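Local coordinates for lectin (Trichosanthes anguina, PDB 4HR6), which is a seed lectin homologous to type II ribosome-inactivating proteins, nontoxic despite the relationship, and probably binds carbohydrate through its beta-trefoil lectin chain, at residues Y39-A44 with L105-I110. Residues are numbered along the deposited sequence; the frame is centred on the assembly and turned at random.
Sequences YFFLNA and LSFLVI
Phe41, the first residue beyond strand 37-40, reaches across and presses the tip of its ring onto one face of the Phe107 ring, the two side chains approaching from opposite directions. Followed outward from CB, the Phe41 side chain first sets CG anti to its carbonyl carbon and beside the backbone N (chi1 -76°), a turn that brings the ring end nearer the helix than the CB direction alone would suggest. CG, CD1 and CD2 stay back from the partner. Contact begins at the next pair of atoms: CE1 of Phe41 lies 4.0 Å from CZ of Phe107, while CE2 of Phe41 is a looser 4.2 Å from CD1 of Phe107. The apex, CZ, makes the main contact. The CZ atom of Phe41 stands 3.5 Å above the Phe107 plane over the ring centre, and its separation from the six ring carbons hardly varies, CE1 of Phe107 being 3.7 Å from Phe41 CZ. The planes meet at 52° and the centroids are 4.7 Å apart, giving a tilted edge-to-face pair. Dispersion and a weak electrostatic attraction between the C-H edge and the ring face would hold such a pair together.

Behind Phe41 the chain leaves the sheet in a type I turn, closed by Ala44 N bonding to Phe41 O at 3.0 Å. The contact is buried and joins the mixed sheet to helix 103-119 within the ribosome-inactivating-protein fold. Phe107 also packs on Leu70 of helix 67-74 and Leu95 of helix 85-96, and Phe41 touches the loop at Asn65, so Phe107 lies between its own helix and helices 67-74 and 85-96, with Phe41 reaching it from beside the sheet.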
ATOM      1  N   TYR B  39      21.976  -8.553  25.828  1.00 29.40           N
ATOM      2  CA  TYR B  39      20.995  -9.628  25.787  1.00 27.49           C
ATOM      3  C   TYR B  39      20.682  -9.959  24.349  1.00 27.63           C
ATOM      4  O   TYR B  39      20.429  -9.071  23.543  1.00 27.98           O
ATOM      5  CB  TYR B  39      19.741  -9.236  26.557  1.00 27.95           C
ATOM      6  CG  TYR B  39      20.038  -8.845  27.972  1.00 27.74           C
ATOM      7  CD1 TYR B  39      20.408  -7.556  28.276  1.00 28.78           C
ATOM      8  CD2 TYR B  39      20.001  -9.783  28.992  1.00 29.16           C
ATOM      9  CE1 TYR B  39      20.722  -7.189  29.563  1.00 30.85           C
ATOM     10  CE2 TYR B  39      20.320  -9.428  30.289  1.00 31.57           C
ATOM     11  CZ  TYR B  39      20.675  -8.118  30.564  1.00 31.57           C
ATOM     12  OH  TYR B  39      20.999  -7.721  31.845  1.00 36.18           O
ATOM     13  N   PHE B  40      20.748 -11.248  24.035  1.00 27.15           N
ATOM     14  CA  PHE B  40      20.645 -11.738  22.674  1.00 26.83           C
ATOM     15  C   PHE B  40      19.474 -12.679  22.633  1.00 28.86           C
ATOM     16  O   PHE B  40      19.282 -13.462  23.568  1.00 29.17           O
ATOM     17  CB  PHE B  40      21.911 -12.500  22.272  1.00 26.45           C
ATOM     18  CG  PHE B  40      23.050 -11.616  21.878  1.00 26.61           C
ATOM     19  CD1 PHE B  40      23.761 -10.915  22.828  1.00 27.80           C
ATOM     20  CD2 PHE B  40      23.420 -11.490  20.547  1.00 27.69           C
ATOM     21  CE1 PHE B  40      24.823 -10.101  22.456  1.00 28.80           C
ATOM     22  CE2 PHE B  40      24.466 -10.669  20.167  1.00 27.88           C
ATOM     23  CZ  PHE B  40      25.177  -9.974  21.126  1.00 28.79           C
ATOM     24  N   PHE B  41      18.686 -12.601  21.561  1.00 29.08           N
ATOM     25  CA  PHE B  41      17.646 -13.596  21.337  1.00 29.23           C
ATOM     26  C   PHE B  41      18.290 -14.943  21.073  1.00 29.01           C
ATOM     27  O   PHE B  41      19.380 -15.025  20.525  1.00 28.58           O
ATOM     28  CB  PHE B  41      16.740 -13.201  20.162  1.00 29.08           C
ATOM     29  CG  PHE B  41      15.758 -12.111  20.503  1.00 29.03           C
ATOM     30  CD1 PHE B  41      16.061 -10.787  20.257  1.00 29.09           C
ATOM     31  CD2 PHE B  41      14.553 -12.413  21.107  1.00 30.13           C
ATOM     32  CE1 PHE B  41      15.178  -9.776  20.587  1.00 30.10           C
ATOM     33  CE2 PHE B  41      13.657 -11.404  21.442  1.00 31.22           C
ATOM     34  CZ  PHE B  41      13.970 -10.082  21.179  1.00 30.86           C
ATOM     35  N   LEU B  42      17.567 -15.986  21.448  1.00 31.16           N
ATOM     36  CA  LEU B  42      17.991 -17.354  21.324  1.00 31.50           C
ATOM     37  C   LEU B  42      18.325 -17.708  19.858  1.00 31.91           C
ATOM     38  O   LEU B  42      19.216 -18.497  19.598  1.00 29.27           O
ATOM     39  CB  LEU B  42      16.887 -18.244  21.882  1.00 32.43           C
ATOM     40  CG  LEU B  42      17.105 -19.746  22.044  1.00 36.64           C
ATOM     41  CD1 LEU B  42      18.385 -20.049  22.821  1.00 37.20           C
ATOM     42  CD2 LEU B  42      15.885 -20.318  22.747  1.00 35.32           C
ATOM     43  N   ASN B  43      17.630 -17.099  18.907  1.00 30.31           N
ATOM     44  CA  ASN B  43      17.871 -17.378  17.513  1.00 29.37           C
ATOM     45  C   ASN B  43      18.623 -16.267  16.827  1.00 29.38           C
ATOM     46  O   ASN B  43      18.616 -16.182  15.611  1.00 33.44           O
ATOM     47  CB  ASN B  43      16.553 -17.664  16.804  1.00 29.38           C
ATOM     48  CG  ASN B  43      15.663 -16.445  16.724  1.00 29.47           C
ATOM     49  OD1 ASN B  43      15.689 -15.601  17.604  1.00 28.08           O
ATOM     50  ND2 ASN B  43      14.873 -16.355  15.678  1.00 29.19           N
ATOM     51  N   ALA B  44      19.294 -15.405  17.578  1.00 30.24           N
ATOM     52  CA  ALA B  44      20.160 -14.422  16.924  1.00 30.61           C
ATOM     53  C   ALA B  44      21.169 -15.163  16.059  1.00 31.42           C
ATOM     54  O   ALA B  44      21.671 -16.224  16.466  1.00 29.14           O
ATOM     55  CB  ALA B  44      20.905 -13.575  17.931  1.00 29.84           C
ATOM     56  N   LEU B 105       6.873  -8.968  26.920  1.00 32.17           N
ATOM     57  CA  LEU B 105       5.849  -7.953  26.709  1.00 33.85           C
ATOM     58  C   LEU B 105       6.452  -6.670  26.163  1.00 30.84           C
ATOM     59  O   LEU B 105       5.941  -6.099  25.192  1.00 30.84           O
ATOM     60  CB  LEU B 105       5.145  -7.656  28.030  1.00 38.84           C
ATOM     61  CG  LEU B 105       3.970  -6.684  27.919  1.00 47.58           C
ATOM     62  CD1 LEU B 105       2.727  -7.472  27.540  1.00 50.14           C
ATOM     63  CD2 LEU B 105       3.762  -5.907  29.220  1.00 51.49           C
ATOM     64  N   SER B 106       7.544  -6.227  26.778  1.00 27.84           N
ATOM     65  CA  SER B 106       8.186  -4.977  26.379  1.00 27.38           C
ATOM     66  C   SER B 106       8.731  -5.067  24.955  1.00 28.23           C
ATOM     67  O   SER B 106       8.592  -4.115  24.199  1.00 25.63           O
ATOM     68  CB  SER B 106       9.258  -4.564  27.385  1.00 27.94           C
ATOM     69  OG  SER B 106       8.718  -4.526  28.704  1.00 29.44           O
ATOM     70  N   PHE B 107       9.295  -6.222  24.578  1.00 28.03           N
ATOM     71  CA  PHE B 107       9.732  -6.426  23.197  1.00 29.02           C
ATOM     72  C   PHE B 107       8.562  -6.336  22.192  1.00 28.81           C
ATOM     73  O   PHE B 107       8.676  -5.720  21.147  1.00 28.50           O
ATOM     74  CB  PHE B 107      10.473  -7.763  23.030  1.00 29.62           C
ATOM     75  CG  PHE B 107      11.952  -7.675  23.306  1.00 30.37           C
ATOM     76  CD1 PHE B 107      12.548  -8.497  24.244  1.00 31.45           C
ATOM     77  CD2 PHE B 107      12.744  -6.774  22.618  1.00 31.69           C
ATOM     78  CE1 PHE B 107      13.919  -8.419  24.489  1.00 33.16           C
ATOM     79  CE2 PHE B 107      14.112  -6.683  22.864  1.00 32.26           C
ATOM     80  CZ  PHE B 107      14.693  -7.506  23.796  1.00 32.54           C
ATOM     81  N   LEU B 108       7.442  -6.948  22.521  1.00 29.01           N
ATOM     82  CA  LEU B 108       6.245  -6.869  21.675  1.00 29.81           C
ATOM     83  C   LEU B 108       5.810  -5.417  21.384  1.00 29.34           C
ATOM     84  O   LEU B 108       5.504  -5.052  20.238  1.00 28.12           O
ATOM     85  CB  LEU B 108       5.123  -7.642  22.337  1.00 30.44           C
ATOM     86  CG  LEU B 108       4.665  -9.002  21.804  1.00 31.13           C
ATOM     87  CD1 LEU B 108       5.548  -9.605  20.749  1.00 31.25           C
ATOM     88  CD2 LEU B 108       4.417  -9.977  22.954  1.00 31.24           C
ATOM     89  N   VAL B 109       5.846  -4.576  22.407  1.00 28.15           N
ATOM     90  CA  VAL B 109       5.540  -3.168  22.230  1.00 27.92           C
ATOM     91  C   VAL B 109       6.540  -2.484  21.301  1.00 27.83           C
ATOM     92  O   VAL B 109       6.168  -1.816  20.324  1.00 26.57           O
ATOM     93  CB  VAL B 109       5.502  -2.445  23.590  1.00 29.36           C
ATOM     94  CG1 VAL B 109       5.305  -0.959  23.397  1.00 30.61           C
ATOM     95  CG2 VAL B 109       4.389  -3.011  24.474  1.00 29.78           C
ATOM     96  N   ILE B 110       7.823  -2.658  21.609  1.00 28.53           N
ATOM     97  CA  ILE B 110       8.879  -1.944  20.925  1.00 27.22           C
ATOM     98  C   ILE B 110       8.983  -2.388  19.464  1.00 27.13           C
ATOM     99  O   ILE B 110       9.080  -1.560  18.569  1.00 28.43           O
ATOM    100  CB  ILE B 110      10.223  -2.127  21.655  1.00 30.22           C
ATOM    101  CG1 ILE B 110      10.224  -1.321  22.948  1.00 31.40           C
ATOM    102  CG2 ILE B 110      11.376  -1.674  20.774  1.00 30.56           C
ATOM    103  CD1 ILE B 110      11.184  -1.835  23.987  1.00 32.91           C
TER